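Local coordinates for putative uncharacterized protein (Chaetomium thermophilum, PDB 5T8V) that forms the C-terminal HEAT-repeat part of the cohesin loader Scc2, which probably binds chromatin and assists the loading of cohesin, at residues 1074-1079 with 1144-1149; 1080-1085 with 1112-1117; 1150-1155 with 1182-1187; 1162-1167 with 1197-1202. All coordinates share one frame; numbering follows the deposited sequence.

The four contacts lie near the C-terminal end of the solenoid. Along the chain, contact 2 is nested within the loop closed by contact 1; contacts 3 and 4 come later, and their segments alternate. Contacts 1 and 2 share helix 1065-1086 and their centres lie about 12 Å apart; contacts 1 and 3 share helix 1139-1154, again with centres about 12 Å apart. Contact 2 joins contact 3 through Glu1083, whose carboxylate forms a salt bridge with Arg1153. Contact 4, centred about 13 Å from contact 3, meets it where Phe1166 packs on Asn1152 and Glu1184. Contacts 2 and 4, with centres about 28 Å apart, do not touch. Helices 1065-1086, 1139-1154 and 1163-1169 link all four into one run of touching helices.

Contact 1: 1074-1079 with 1144-1149; sequences SLKEFL and AVEVLA
Lys1076 and Val1147 lie where helices 1065-1086 and 1139-1154 face each other, their CA atoms 5.4 Å apart. The two short axes approach to 9.5 Å and run nearly the same way, 27° apart. Lys1076 can be followed outward from its backbone. Its CB rests 3.9 Å from Val1147 CG2, an apolar contact at the foot of a long chain. CG stands anti to the backbone N (chi1 -178°), which starts the chain toward Glu1146, whose side chain it crosses obliquely. Further on, CD of Lys1076 lies 3.9 Å from Glu1146 CD. A bend at chi3 (114°) then carries CE to Glu1146 OE2, and NZ ends 4.1 Å from both OE1 and OE2 of Glu1146. That is beyond a salt bridge, so the opposite charges attract only through space, on the partly exposed flank where lysine and glutamate are at home. The buried flank calls for branched apolar residues: Leu1079 CD1 meets Val1147 CG1 at 3.7 Å, the two side chains crossing at about a right angle. Leu1079 also touches Ser1150 and Ile1151 further along the same partner helix. Helix 1115-1133, between the two in sequence, packs against the second of them at Ala1144 and Leu1148. Nearly parallel helices, one backed by the helix that intervenes in sequence, are characteristic of an alpha solenoid built from HEAT repeats.

Contact 2: 1080-1085 with 1112-1117; sequences FSEEKR and TNYDDV
Glu1082 reaches from helix 1065-1086 to Tyr1114 and Asp1115, where helix 1115-1133 begins. The more tightly packed part lies where the buried Glu1082 meets the tyrosine. A bend at chi2 (-78°) brings OE2 to the edge of the ring, near its plane, 3.6 Å from Tyr1114 CB and close to CD2. Carboxylate and ring planes stand 74° apart. The other oxygen, Glu1082 OE1, comes within 3.7 Å of the backbone O of Tyr1114. Glutamate suits this place because its chain is long enough to lay OE2 in van der Waals contact at the ring edge while OE1 takes an arginine.

That arginine, Arg1085, belongs to the looser side, for it is exposed and poorly ordered. Its NH2 lies 2.6 Å from Glu1082 OE1, a salt bridge within one helix that the disorder leaves less certain. Asp1115 OD1 sits over one face of the guanidinium, 3.4 Å from NH1, and no N-H points at it; the pairing rests on charge alone. With Glu1082 OE1 only 4.1 Å from Asp1115 OD1, the arginine completes a three-residue network and would offset the repulsion between the two acids.

Tyr1114 occupies the N-cap position of helix 1115-1133 and also packs on Pro1044 and Arg1045. Glu1082 also touches Gln1154 of helix 1139-1154, so the contact lies among three successive helices.

Contact 3: 1150-1155 with 1182-1187; sequences SINRQG and FLEHKA
Asn1152 and Glu1184, whose CA atoms are 7.6 Å apart, mark the nearest backbone approach between the last turn of helix 1139-1154 and helix 1175-1191. Glu1184 supplies both of the oxygens that carry the contact. Its chain bends at chi2 (-54°), turning the carboxylate toward the other helix. Asn1152 ND2 donates to OE1 of Glu1184 over 3.3 Å, fairly straight at 157°, meeting the anti side of the oxygen while amide and carboxylate planes stand 82° apart. The other oxygen, OE2, lies beside the aliphatic part of Arg1153, 3.3 Å from its CG with CD a little farther, and at the edge of the guanidinium. From Arg1153 NH1 to Glu1184 OE2 the salt bridge is long, 3.6 Å; the stronger partner of this arginine is Glu1083 on helix 1065-1086, reached through NH2. An arginine suits this exposed position, where it can serve two acids on different helices, and together with the asparagine it answers the buried glutamate. Phe1166 packs on both Asn1152 and Glu1184. Such polar links between helices separated by a short intervening one fit the stacked helices of a HEAT-repeat solenoid.

Contact 4: 1162-1167 with 1197-1202; sequences TGVTFI and EREYAK
Val1164, in the first turn of helix 1163-1169, is the residue of that helix that meets both Glu1199 and Lys1202. Along the 1197-1202 segment, Glu1199 makes the first touch across the contact. Its chain is extended beyond CG and brings OE1 alongside Val1164 CG2, 3.3 Å away, the two side chains crossing at about a right angle. This is van der Waals contact between a carboxylate and a methyl group, without a hydrogen bond, and the acid suits a partly exposed place. Tyr1200 is buried; its CB points away, its ring meets Phe1248 edge-to-face and its hydroxyl makes a weak hydrogen bond with Asn1244. Lys1202 closes the walk. Its backbone O is 3.9 Å from Val1164 CG1 and its CB 4.5 Å from CG2 of the same valine, and as an exposed residue it suits a charged side chain.

Valine fits because its two methyls can serve two neighbours. With CG1 anti to the backbone N (chi1 171°), that methyl faces the Lys1202 carbonyl, while CG2 meets Glu1199 and also nears the lysine CB. Farther along helix 1200-1213, Val1164 also touches Ser1206 and Ile1167 touches Ile1207. The start of one short helix set against the start of a later one, with helices 1175-1191 and 1193-1196 between them in sequence, is surface packing within the HEAT-repeat solenoid.

Contact 1: 1074-1079 with 1144-1149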
# COMPACT_ATOMS: atom_id res chain seq x y z
N SER A 1074 4.97 42.75 -30.11
CA SER A 1074 6.15 43.61 -30.15
C SER A 1074 6.52 44.09 -28.76
O SER A 1074 7.66 43.94 -28.31
CB SER A 1074 5.90 44.80 -31.08
OG SER A 1074 7.05 45.61 -31.19
N LEU A 1075 5.55 44.67 -28.04
CA LEU A 1075 5.82 45.12 -26.68
C LEU A 1075 6.32 43.97 -25.80
O LEU A 1075 7.17 44.18 -24.93
CB LEU A 1075 4.57 45.75 -26.06
CG LEU A 1075 3.95 46.93 -26.82
CD1 LEU A 1075 2.78 47.49 -26.03
CD2 LEU A 1075 4.98 48.02 -27.09
N LYS A 1076 5.81 42.76 -26.03
CA LYS A 1076 6.22 41.61 -25.23
C LYS A 1076 7.69 41.27 -25.48
O LYS A 1076 8.45 41.05 -24.54
CB LYS A 1076 5.33 40.41 -25.54
CG LYS A 1076 5.65 39.17 -24.72
CD LYS A 1076 4.72 38.02 -25.08
CE LYS A 1076 5.46 36.87 -25.72
NZ LYS A 1076 4.54 35.92 -26.42
N GLU A 1077 8.09 41.23 -26.75
CA GLU A 1077 9.50 40.99 -27.06
C GLU A 1077 10.38 42.07 -26.46
O GLU A 1077 11.39 41.78 -25.80
CB GLU A 1077 9.70 40.90 -28.58
CG GLU A 1077 8.96 39.75 -29.23
CD GLU A 1077 9.35 38.41 -28.65
OE1 GLU A 1077 10.55 38.20 -28.41
OE2 GLU A 1077 8.44 37.58 -28.42
N PHE A 1078 10.01 43.33 -26.68
CA PHE A 1078 10.80 44.44 -26.15
C PHE A 1078 11.00 44.32 -24.64
O PHE A 1078 12.13 44.34 -24.14
CB PHE A 1078 10.13 45.77 -26.50
CG PHE A 1078 10.70 46.95 -25.78
CD1 PHE A 1078 12.06 47.20 -25.78
CD2 PHE A 1078 9.87 47.84 -25.11
CE1 PHE A 1078 12.59 48.29 -25.11
CE2 PHE A 1078 10.39 48.93 -24.44
CZ PHE A 1078 11.75 49.16 -24.44
N LEU A 1079 9.90 44.18 -23.90
CA LEU A 1079 9.99 44.14 -22.44
C LEU A 1079 10.73 42.89 -21.96
O LEU A 1079 11.54 42.97 -21.03
CB LEU A 1079 8.59 44.21 -21.84
CG LEU A 1079 7.89 45.54 -22.09
CD1 LEU A 1079 6.38 45.41 -21.92
CD2 LEU A 1079 8.44 46.61 -21.16
N ALA A 1144 -1.97 39.80 -23.15
CA ALA A 1144 -1.98 41.09 -22.46
C ALA A 1144 -1.40 40.96 -21.05
O ALA A 1144 -0.46 41.69 -20.69
CB ALA A 1144 -3.40 41.64 -22.40
N VAL A 1145 -1.94 40.05 -20.24
CA VAL A 1145 -1.42 39.86 -18.89
C VAL A 1145 0.03 39.40 -18.92
O VAL A 1145 0.77 39.61 -17.95
CB VAL A 1145 -2.28 38.86 -18.09
CG1 VAL A 1145 -2.29 37.52 -18.77
CG2 VAL A 1145 -1.77 38.72 -16.66
N GLU A 1146 0.46 38.76 -20.01
CA GLU A 1146 1.86 38.38 -20.13
C GLU A 1146 2.74 39.60 -20.33
O GLU A 1146 3.92 39.59 -19.95
CB GLU A 1146 2.04 37.39 -21.28
CG GLU A 1146 3.36 36.66 -21.28
CD GLU A 1146 3.42 35.55 -22.31
OE1 GLU A 1146 2.39 35.31 -22.98
OE2 GLU A 1146 4.48 34.92 -22.45
N VAL A 1147 2.19 40.67 -20.92
CA VAL A 1147 2.91 41.94 -20.98
C VAL A 1147 2.88 42.64 -19.63
O VAL A 1147 3.91 43.16 -19.17
CB VAL A 1147 2.31 42.82 -22.10
CG1 VAL A 1147 2.86 44.24 -22.03
CG2 VAL A 1147 2.61 42.21 -23.46
N LEU A 1148 1.72 42.68 -18.98
CA LEU A 1148 1.62 43.38 -17.69
C LEU A 1148 2.50 42.72 -16.64
O LEU A 1148 3.07 43.40 -15.78
CB LEU A 1148 0.17 43.43 -17.21
CG LEU A 1148 -0.51 44.78 -17.44
CD1 LEU A 1148 -0.52 45.09 -18.92
CD2 LEU A 1148 -1.92 44.77 -16.88
N ALA A 1149 2.60 41.39 -16.67
CA ALA A 1149 3.46 40.70 -15.71
C ALA A 1149 4.90 41.17 -15.84
O ALA A 1149 5.58 41.41 -14.84
CB ALA A 1149 3.37 39.19 -15.91

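Contact 2: 1080-1085 with 1112-1117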
# COMPACT_ATOMS: atom_id res chain seq x y z
N PHE A 1080 10.47 41.74 -22.58
CA PHE A 1080 11.15 40.52 -22.19
C PHE A 1080 12.66 40.65 -22.35
O PHE A 1080 13.43 40.35 -21.43
CB PHE A 1080 10.62 39.34 -23.00
CG PHE A 1080 9.41 38.69 -22.40
CD1 PHE A 1080 8.37 39.46 -21.89
CD2 PHE A 1080 9.30 37.31 -22.35
CE1 PHE A 1080 7.26 38.87 -21.34
CE2 PHE A 1080 8.18 36.71 -21.80
CZ PHE A 1080 7.16 37.49 -21.29
N SER A 1081 13.11 41.12 -23.52
CA SER A 1081 14.54 41.38 -23.69
C SER A 1081 15.03 42.42 -22.70
O SER A 1081 16.18 42.36 -22.25
CB SER A 1081 14.83 41.82 -25.13
OG SER A 1081 14.19 43.05 -25.42
N GLU A 1082 14.17 43.37 -22.33
CA GLU A 1082 14.52 44.33 -21.28
C GLU A 1082 14.65 43.66 -19.92
O GLU A 1082 15.21 44.27 -19.00
CB GLU A 1082 13.48 45.45 -21.22
CG GLU A 1082 13.63 46.49 -22.31
CD GLU A 1082 14.75 47.47 -22.03
OE1 GLU A 1082 14.79 48.02 -20.92
OE2 GLU A 1082 15.60 47.67 -22.93
N GLU A 1083 14.14 42.44 -19.76
CA GLU A 1083 14.35 41.69 -18.52
C GLU A 1083 15.59 40.82 -18.60
O GLU A 1083 16.37 40.76 -17.63
CB GLU A 1083 13.13 40.84 -18.20
CG GLU A 1083 11.95 41.65 -17.73
CD GLU A 1083 10.80 40.79 -17.25
OE1 GLU A 1083 11.00 39.56 -17.09
OE2 GLU A 1083 9.70 41.34 -17.03
N LYS A 1084 15.81 40.12 -19.71
CA LYS A 1084 17.08 39.43 -19.90
C LYS A 1084 18.24 40.39 -19.75
O LYS A 1084 19.32 40.00 -19.27
CB LYS A 1084 17.13 38.77 -21.28
CG LYS A 1084 16.04 37.73 -21.53
CD LYS A 1084 16.13 37.19 -22.95
CE LYS A 1084 14.96 36.29 -23.28
NZ LYS A 1084 14.99 35.84 -24.70
N ARG A 1085 18.05 41.65 -20.14
CA ARG A 1085 19.04 42.70 -19.97
C ARG A 1085 19.40 42.89 -18.50
O ARG A 1085 20.54 42.64 -18.10
CB ARG A 1085 18.50 44.00 -20.57
CG ARG A 1085 19.31 45.26 -20.25
CD ARG A 1085 18.59 46.51 -20.74
NE ARG A 1085 17.25 46.63 -20.16
CZ ARG A 1085 16.98 47.22 -19.00
NH1 ARG A 1085 17.96 47.76 -18.27
NH2 ARG A 1085 15.73 47.28 -18.56
N THR A 1112 21.43 52.46 -26.13
CA THR A 1112 21.89 51.23 -25.50
C THR A 1112 21.17 51.00 -24.18
O THR A 1112 21.13 49.87 -23.67
CB THR A 1112 23.41 51.26 -25.25
OG1 THR A 1112 23.73 52.30 -24.33
CG2 THR A 1112 24.17 51.49 -26.56
N ASN A 1113 20.60 52.06 -23.62
CA ASN A 1113 19.82 52.00 -22.39
C ASN A 1113 18.43 52.56 -22.68
O ASN A 1113 18.27 53.76 -22.92
CB ASN A 1113 20.49 52.79 -21.27
CG ASN A 1113 19.66 52.84 -20.00
OD1 ASN A 1113 18.84 53.74 -19.81
ND2 ASN A 1113 19.86 51.86 -19.13
N TYR A 1114 17.42 51.68 -22.67
CA TYR A 1114 16.06 52.03 -23.07
C TYR A 1114 15.10 52.02 -21.88
O TYR A 1114 13.98 51.51 -21.98
CB TYR A 1114 15.57 51.08 -24.15
CG TYR A 1114 16.49 50.97 -25.34
CD1 TYR A 1114 16.58 52.00 -26.28
CD2 TYR A 1114 17.28 49.85 -25.53
CE1 TYR A 1114 17.42 51.91 -27.36
CE2 TYR A 1114 18.13 49.74 -26.62
CZ TYR A 1114 18.20 50.78 -27.53
OH TYR A 1114 19.04 50.68 -28.62
N ASP A 1115 15.52 52.58 -20.75
CA ASP A 1115 14.65 52.63 -19.58
C ASP A 1115 13.54 53.66 -19.77
O ASP A 1115 12.35 53.33 -19.66
CB ASP A 1115 15.48 52.96 -18.33
CG ASP A 1115 16.60 51.96 -18.09
OD1 ASP A 1115 16.41 50.77 -18.42
OD2 ASP A 1115 17.66 52.37 -17.57
N ASP A 1116 13.91 54.90 -20.06
CA ASP A 1116 12.92 55.96 -20.19
C ASP A 1116 11.97 55.71 -21.36
O ASP A 1116 10.81 56.14 -21.33
CB ASP A 1116 13.61 57.32 -20.35
CG ASP A 1116 14.64 57.33 -21.47
OD1 ASP A 1116 15.10 56.23 -21.86
OD2 ASP A 1116 14.98 58.42 -21.95
N VAL A 1117 12.44 55.03 -22.41
CA VAL A 1117 11.56 54.62 -23.50
C VAL A 1117 10.51 53.64 -22.98
O VAL A 1117 9.30 53.86 -23.12
CB VAL A 1117 12.39 53.99 -24.64
CG1 VAL A 1117 11.50 53.30 -25.67
CG2 VAL A 1117 13.26 55.06 -25.31

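Contact 3: 1150-1155 with 1182-1187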
# COMPACT_ATOMS: atom_id res chain seq x y z
N SER A 1150 5.38 41.34 -17.08
CA SER A 1150 6.72 41.87 -17.29
C SER A 1150 6.80 43.31 -16.79
O SER A 1150 7.72 43.67 -16.03
CB SER A 1150 7.09 41.79 -18.77
OG SER A 1150 8.37 42.34 -19.01
N ILE A 1151 5.85 44.15 -17.21
CA ILE A 1151 5.83 45.55 -16.77
C ILE A 1151 5.96 45.64 -15.26
O ILE A 1151 6.63 46.52 -14.73
CB ILE A 1151 4.54 46.24 -17.27
CG1 ILE A 1151 4.60 46.41 -18.79
CG2 ILE A 1151 4.34 47.59 -16.57
CD1 ILE A 1151 3.31 46.93 -19.41
N ASN A 1152 5.31 44.71 -14.54
CA ASN A 1152 5.31 44.77 -13.09
C ASN A 1152 6.59 44.19 -12.50
O ASN A 1152 7.14 44.74 -11.54
CB ASN A 1152 4.09 44.02 -12.55
CG ASN A 1152 3.93 44.17 -11.05
OD1 ASN A 1152 3.51 45.22 -10.56
ND2 ASN A 1152 4.24 43.11 -10.31
N ARG A 1153 7.09 43.09 -13.07
CA ARG A 1153 8.34 42.50 -12.58
C ARG A 1153 9.50 43.47 -12.73
O ARG A 1153 10.43 43.46 -11.91
CB ARG A 1153 8.64 41.21 -13.33
CG ARG A 1153 7.72 40.05 -12.99
CD ARG A 1153 8.25 38.72 -13.51
NE ARG A 1153 8.69 38.80 -14.90
CZ ARG A 1153 7.89 38.66 -15.96
NH1 ARG A 1153 6.60 38.43 -15.80
NH2 ARG A 1153 8.40 38.74 -17.18
N GLN A 1154 9.48 44.32 -13.76
CA GLN A 1154 10.56 45.27 -13.95
C GLN A 1154 10.41 46.49 -13.05
O GLN A 1154 11.42 47.10 -12.66
CB GLN A 1154 10.62 45.72 -15.41
CG GLN A 1154 10.91 44.60 -16.39
CD GLN A 1154 10.98 45.09 -17.82
OE1 GLN A 1154 11.57 46.13 -18.11
NE2 GLN A 1154 10.35 44.35 -18.73
N GLY A 1155 9.18 46.87 -12.71
CA GLY A 1155 8.96 48.02 -11.85
C GLY A 1155 8.76 49.33 -12.58
O GLY A 1155 9.06 50.38 -12.01
N PHE A 1182 -1.30 35.05 -10.17
CA PHE A 1182 -1.09 34.69 -8.77
C PHE A 1182 0.36 34.90 -8.36
O PHE A 1182 0.64 35.29 -7.22
CB PHE A 1182 -1.51 33.24 -8.54
CG PHE A 1182 -1.16 32.71 -7.18
CD1 PHE A 1182 -1.87 33.10 -6.06
CD2 PHE A 1182 -0.11 31.82 -7.02
CE1 PHE A 1182 -1.55 32.62 -4.81
CE2 PHE A 1182 0.22 31.33 -5.77
CZ PHE A 1182 -0.50 31.73 -4.66
N LEU A 1183 1.30 34.64 -9.27
CA LEU A 1183 2.70 34.92 -8.98
C LEU A 1183 2.93 36.41 -8.79
O LEU A 1183 3.67 36.82 -7.88
CB LEU A 1183 3.59 34.38 -10.10
CG LEU A 1183 3.77 32.86 -10.17
CD1 LEU A 1183 4.45 32.48 -11.48
CD2 LEU A 1183 4.57 32.36 -8.98
N GLU A 1184 2.31 37.24 -9.63
CA GLU A 1184 2.51 38.68 -9.51
C GLU A 1184 1.85 39.23 -8.26
O GLU A 1184 2.38 40.15 -7.63
CB GLU A 1184 1.98 39.38 -10.76
CG GLU A 1184 2.68 38.95 -12.04
CD GLU A 1184 4.18 39.09 -11.95
OE1 GLU A 1184 4.66 39.99 -11.23
OE2 GLU A 1184 4.89 38.30 -12.61
N HIS A 1185 0.68 38.69 -7.88
CA HIS A 1185 0.04 39.13 -6.65
C HIS A 1185 0.85 38.69 -5.43
O HIS A 1185 0.99 39.44 -4.46
CB HIS A 1185 -1.38 38.58 -6.58
CG HIS A 1185 -2.02 38.69 -5.23
ND1 HIS A 1185 -1.72 39.71 -4.35
CD2 HIS A 1185 -2.94 37.91 -4.62
CE1 HIS A 1185 -2.43 39.55 -3.25
NE2 HIS A 1185 -3.18 38.47 -3.38
N LYS A 1186 1.40 37.47 -5.47
CA LYS A 1186 2.18 36.97 -4.34
C LYS A 1186 3.47 37.78 -4.17
O LYS A 1186 3.79 38.21 -3.06
CB LYS A 1186 2.50 35.49 -4.54
CG LYS A 1186 3.52 34.93 -3.57
CD LYS A 1186 3.58 33.41 -3.61
CE LYS A 1186 3.82 32.89 -5.03
NZ LYS A 1186 4.19 31.45 -5.04
N ALA A 1187 4.21 37.98 -5.26
CA ALA A 1187 5.44 38.77 -5.16
C ALA A 1187 5.13 40.22 -4.79
O ALA A 1187 5.82 40.81 -3.95
CB ALA A 1187 6.20 38.71 -6.49

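Contact 4: 1162-1167 with 1197-1202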
# COMPACT_ATOMS: atom_id res chain seq x y z
N THR A 1162 -1.51 48.35 -10.32
CA THR A 1162 -1.34 47.00 -10.84
C THR A 1162 -1.94 45.94 -9.91
O THR A 1162 -2.47 44.93 -10.38
CB THR A 1162 0.15 46.72 -11.07
OG1 THR A 1162 0.65 47.62 -12.06
CG2 THR A 1162 0.38 45.31 -11.52
N GLY A 1163 -1.85 46.17 -8.60
CA GLY A 1163 -2.26 45.17 -7.63
C GLY A 1163 -3.63 44.56 -7.86
O GLY A 1163 -3.75 43.35 -8.06
N VAL A 1164 -4.67 45.40 -7.83
CA VAL A 1164 -6.04 44.90 -7.92
C VAL A 1164 -6.23 44.08 -9.19
O VAL A 1164 -6.97 43.10 -9.21
CB VAL A 1164 -7.04 46.07 -7.84
CG1 VAL A 1164 -8.46 45.60 -8.16
CG2 VAL A 1164 -6.99 46.71 -6.46
N THR A 1165 -5.57 44.48 -10.28
CA THR A 1165 -5.74 43.76 -11.54
C THR A 1165 -5.24 42.33 -11.43
O THR A 1165 -5.94 41.39 -11.84
CB THR A 1165 -5.01 44.50 -12.67
OG1 THR A 1165 -5.62 45.78 -12.88
CG2 THR A 1165 -5.08 43.70 -13.98
N PHE A 1166 -4.04 42.13 -10.88
CA PHE A 1166 -3.51 40.78 -10.76
C PHE A 1166 -4.25 39.98 -9.70
O PHE A 1166 -4.50 38.78 -9.88
CB PHE A 1166 -2.01 40.82 -10.44
CG PHE A 1166 -1.15 41.05 -11.65
CD1 PHE A 1166 -1.08 40.11 -12.66
CD2 PHE A 1166 -0.39 42.21 -11.76
CE1 PHE A 1166 -0.28 40.32 -13.77
CE2 PHE A 1166 0.41 42.42 -12.87
CZ PHE A 1166 0.47 41.48 -13.88
N ILE A 1167 -4.62 40.62 -8.59
CA ILE A 1167 -5.46 39.95 -7.60
C ILE A 1167 -6.74 39.45 -8.26
O ILE A 1167 -7.25 38.37 -7.92
CB ILE A 1167 -5.76 40.90 -6.42
CG1 ILE A 1167 -4.46 41.29 -5.71
CG2 ILE A 1167 -6.73 40.25 -5.44
CD1 ILE A 1167 -4.63 42.38 -4.67
N GLU A 1197 -2.72 46.22 1.76
CA GLU A 1197 -3.60 46.23 2.93
C GLU A 1197 -4.64 47.33 2.86
O GLU A 1197 -5.66 47.25 3.55
CB GLU A 1197 -2.77 46.37 4.21
CG GLU A 1197 -1.92 45.16 4.53
CD GLU A 1197 -1.07 45.36 5.77
OE1 GLU A 1197 -1.07 46.48 6.32
OE2 GLU A 1197 -0.40 44.40 6.19
N ARG A 1198 -4.42 48.36 2.03
CA ARG A 1198 -5.33 49.49 1.92
C ARG A 1198 -6.30 49.36 0.74
O ARG A 1198 -7.29 50.09 0.70
CB ARG A 1198 -4.54 50.79 1.78
CG ARG A 1198 -3.78 51.19 3.04
CD ARG A 1198 -2.95 52.44 2.83
NE ARG A 1198 -1.88 52.23 1.86
CZ ARG A 1198 -0.95 53.14 1.56
NH1 ARG A 1198 -0.97 54.33 2.14
NH2 ARG A 1198 -0.01 52.86 0.67
N GLU A 1199 -6.04 48.46 -0.20
CA GLU A 1199 -6.92 48.28 -1.35
C GLU A 1199 -7.63 46.94 -1.28
O GLU A 1199 -7.69 46.20 -2.27
CB GLU A 1199 -6.13 48.40 -2.66
CG GLU A 1199 -5.63 49.81 -2.95
CD GLU A 1199 -5.21 49.98 -4.40
OE1 GLU A 1199 -5.01 48.96 -5.09
OE2 GLU A 1199 -5.08 51.14 -4.84
N TYR A 1200 -8.18 46.61 -0.11
CA TYR A 1200 -8.91 45.35 0.05
C TYR A 1200 -10.32 45.44 -0.52
O TYR A 1200 -10.76 44.55 -1.25
CB TYR A 1200 -8.95 44.95 1.53
CG TYR A 1200 -7.70 44.28 2.07
CD1 TYR A 1200 -6.78 43.68 1.22
CD2 TYR A 1200 -7.45 44.23 3.44
CE1 TYR A 1200 -5.65 43.06 1.71
CE2 TYR A 1200 -6.32 43.61 3.94
CZ TYR A 1200 -5.42 43.03 3.07
OH TYR A 1200 -4.29 42.41 3.55
N ALA A 1201 -11.04 46.51 -0.20
CA ALA A 1201 -12.40 46.66 -0.69
C ALA A 1201 -12.44 46.62 -2.21
O ALA A 1201 -13.17 45.82 -2.81
CB ALA A 1201 -13.00 47.97 -0.17
N LYS A 1202 -11.65 47.48 -2.86
CA LYS A 1202 -11.63 47.50 -4.32
C LYS A 1202 -11.21 46.15 -4.89
O LYS A 1202 -11.64 45.79 -5.99
CB LYS A 1202 -10.68 48.60 -4.82
CG LYS A 1202 -11.03 50.00 -4.34
CD LYS A 1202 -10.78 51.05 -5.42
CE LYS A 1202 -9.32 51.07 -5.87
NZ LYS A 1202 -9.09 52.07 -6.96